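Local atomic coordinates of phospholyase (Arthrobacter aurescens, PDB entry 5G4I), a protein that is a pyridoxal 5'-phosphate-dependent phospholyase, a homologue of the class III transaminases. Residues 281-284 / 290-293. Numbering follows the deposited sequence.
With PLP (pyridoxal-5'-phosphate), chain C.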
ATOM      1  N   LYS A 281      10.367  -1.963   3.478  1.00 11.83           N
ATOM      2  CA  LYS A 281      11.556  -2.004   2.576  1.00 10.94           C
ATOM      3  C   LYS A 281      12.154  -3.416   2.344  1.00 10.33           C
ATOM      4  O   LYS A 281      11.823  -4.065   1.317  1.00 11.36           O
ATOM      5  CB  LYS A 281      12.493  -0.852   2.885  1.00 11.71           C
ATOM      6  CG  LYS A 281      12.000   0.514   2.362  1.00 13.17           C
ATOM      7  CD  LYS A 281      13.032   1.666   2.569  1.00 16.80           C
ATOM      8  CE  LYS A 281      12.596   3.090   2.008  1.00 16.49           C
ATOM      9  NZ  LYS A 281      11.960   3.787   3.159  1.00 22.06           N
ATOM     10  N   PRO A 282      13.192  -3.840   3.137  1.00 12.35           N
ATOM     11  CA  PRO A 282      13.789  -5.167   2.850  1.00 11.63           C
ATOM     12  C   PRO A 282      12.919  -6.394   2.808  1.00 10.40           C
ATOM     13  O   PRO A 282      13.393  -7.475   2.345  1.00 10.79           O
ATOM     14  CB  PRO A 282      14.798  -5.339   4.053  1.00 11.75           C
ATOM     15  CG  PRO A 282      14.114  -4.546   5.140  1.00 12.64           C
ATOM     16  CD  PRO A 282      13.676  -3.323   4.424  1.00 12.34           C
ATOM     17  N   MET A 283      11.753  -6.373   3.473  1.00 10.77           N
ATOM     18  CA  MET A 283      11.148  -7.651   3.875  1.00 11.69           C
ATOM     19  C   MET A 283      10.833  -8.675   2.802  1.00 10.13           C
ATOM     20  O   MET A 283      10.853  -9.902   3.037  1.00 10.67           O
ATOM     21  CB  MET A 283      10.005  -7.500   4.851  1.00 19.61           C
ATOM     22  CG  MET A 283       8.763  -7.219   4.385  1.00 17.72           C
ATOM     23  SD  MET A 283       7.523  -6.751   5.741  1.00 14.71           S
ATOM     24  CE  MET A 283       6.950  -8.130   6.441  1.00 17.48           C
ATOM     25  N   GLY A 284      10.590  -8.214   1.539  1.00 10.05           N
ATOM     26  CA  GLY A 284      10.363  -9.081   0.381  1.00 10.35           C
ATOM     27  C   GLY A 284      11.398  -8.976  -0.756  1.00  9.01           C
ATOM     28  O   GLY A 284      11.119  -9.380  -1.887  1.00 10.22           O
ATOM     29  N   GLY A 290       4.581  -5.013   3.705  1.00  9.44           N
ATOM     30  CA  GLY A 290       4.824  -4.392   4.985  1.00  8.71           C
ATOM     31  C   GLY A 290       4.089  -5.171   6.079  1.00  8.53           C
ATOM     32  O   GLY A 290       3.419  -6.151   5.826  1.00  9.00           O
ATOM     33  N   ALA A 291       4.291  -4.726   7.315  1.00  8.83           N
ATOM     34  CA  ALA A 291       3.568  -5.352   8.475  1.00 10.05           C
ATOM     35  C   ALA A 291       3.507  -4.439   9.672  1.00  8.63           C
ATOM     36  O   ALA A 291       4.369  -3.591   9.897  1.00  8.32           O
ATOM     37  CB  ALA A 291       4.244  -6.696   8.895  1.00  9.85           C
ATOM     38  N   VAL A 292       2.476  -4.723  10.531  1.00  9.08           N
ATOM     39  CA  VAL A 292       2.383  -4.203  11.909  1.00  9.66           C
ATOM     40  C   VAL A 292       2.384  -5.479  12.830  1.00  9.26           C
ATOM     41  O   VAL A 292       1.505  -6.359  12.719  1.00 10.04           O
ATOM     42  CB  VAL A 292       1.072  -3.446  12.123  1.00  8.51           C
ATOM     43  CG1 VAL A 292       1.012  -2.984  13.599  1.00 10.33           C
ATOM     44  CG2 VAL A 292       0.896  -2.311  11.169  1.00  8.72           C
ATOM     45  N   VAL A 293       3.390  -5.608  13.691  1.00  9.08           N
ATOM     46  CA  VAL A 293       3.461  -6.667  14.746  1.00  8.83           C
ATOM     47  C   VAL A 293       3.011  -6.045  16.089  1.00  9.46           C
ATOM     48  O   VAL A 293       3.393  -4.896  16.420  1.00  9.80           O
ATOM     49  CB  VAL A 293       4.875  -7.321  14.780  1.00  9.81           C
ATOM     50  CG1 VAL A 293       5.070  -8.154  16.074  1.00 10.51           C
ATOM     51  CG2 VAL A 293       5.137  -8.111  13.510  1.00 10.35           C
TER
HETATM   52  N1  PLP C1441       9.370   4.833   7.457  1.00 12.73           N
HETATM   53  C2  PLP C1441      10.707   4.784   7.239  1.00 16.30           C
HETATM   54  C2A PLP C1441      11.661   4.886   8.400  1.00 18.70           C
HETATM   55  C3  PLP C1441      11.233   4.627   5.860  1.00 20.17           C
HETATM   56  O3  PLP C1441      12.571   4.574   5.616  1.00 23.21           O
HETATM   57  C4  PLP C1441      10.247   4.532   4.760  1.00 16.83           C
HETATM   58  C4A PLP C1441      10.674   4.374   3.352  1.00 22.92           C
HETATM   59  C5  PLP C1441       8.813   4.599   5.132  1.00 16.54           C
HETATM   60  C6  PLP C1441       8.460   4.748   6.471  1.00 15.60           C
HETATM   61  C5A PLP C1441       7.744   4.509   4.067  1.00 17.92           C
HETATM   62  O4P PLP C1441       7.964   3.349   3.268  1.00 15.90           O
HETATM   63  P   PLP C1441       7.152   3.139   1.893  1.00 13.70           P
HETATM   64  O1P PLP C1441       7.858   4.045   0.912  1.00 13.28           O
HETATM   65  O2P PLP C1441       7.305   1.665   1.602  1.00 17.26           O
HETATM   66  O3P PLP C1441       5.744   3.565   2.233  1.00 16.56           O
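Met283 and Gly290 bring the backbones nearest each other, with their CA atoms 7.2 Å apart. Residues 281-284 belong to the loop that follows strand 276-279, and 290-293 form the start of the strand to which that loop leads; no hydrogen bond joins the segments, and Met283 alone of 281-284 touches the strand segment. Met283 points its CB toward the strand, and its thioether reaches the rest of the way. SD rests on the main chain of Gly290, near its C and 3.7 Å from its CA. There the chain bends (chi3 -81°), which brings the terminal methyl CE alongside Ala291, 3.9 Å from its CB. Tyr99 of helix 94-104 and Phe257 also pack on Met283, so the thioether sits in a buried apolar setting. Lys281 leaves the loop roughly at right angles to Met283: its chain is extended up to CE, then turns at chi4 (93°) so that NZ meets the cofactor, 1.4 Å from C4A of PLP. NZ of Lys281 also makes a weak hydrogen bond to the phenolic oxygen O3 of PLP, 2.7 Å away. Gly120, Ser121 and Gln254 of the same chain, and Thr311 of the second subunit, also hydrogen-bond PLP. The lysine joined to C4A beside the 3-oxygen is the internal aldimine of fold-type I PLP enzymes, set here in the loop between two antiparallel neighbours of the large-domain sheet.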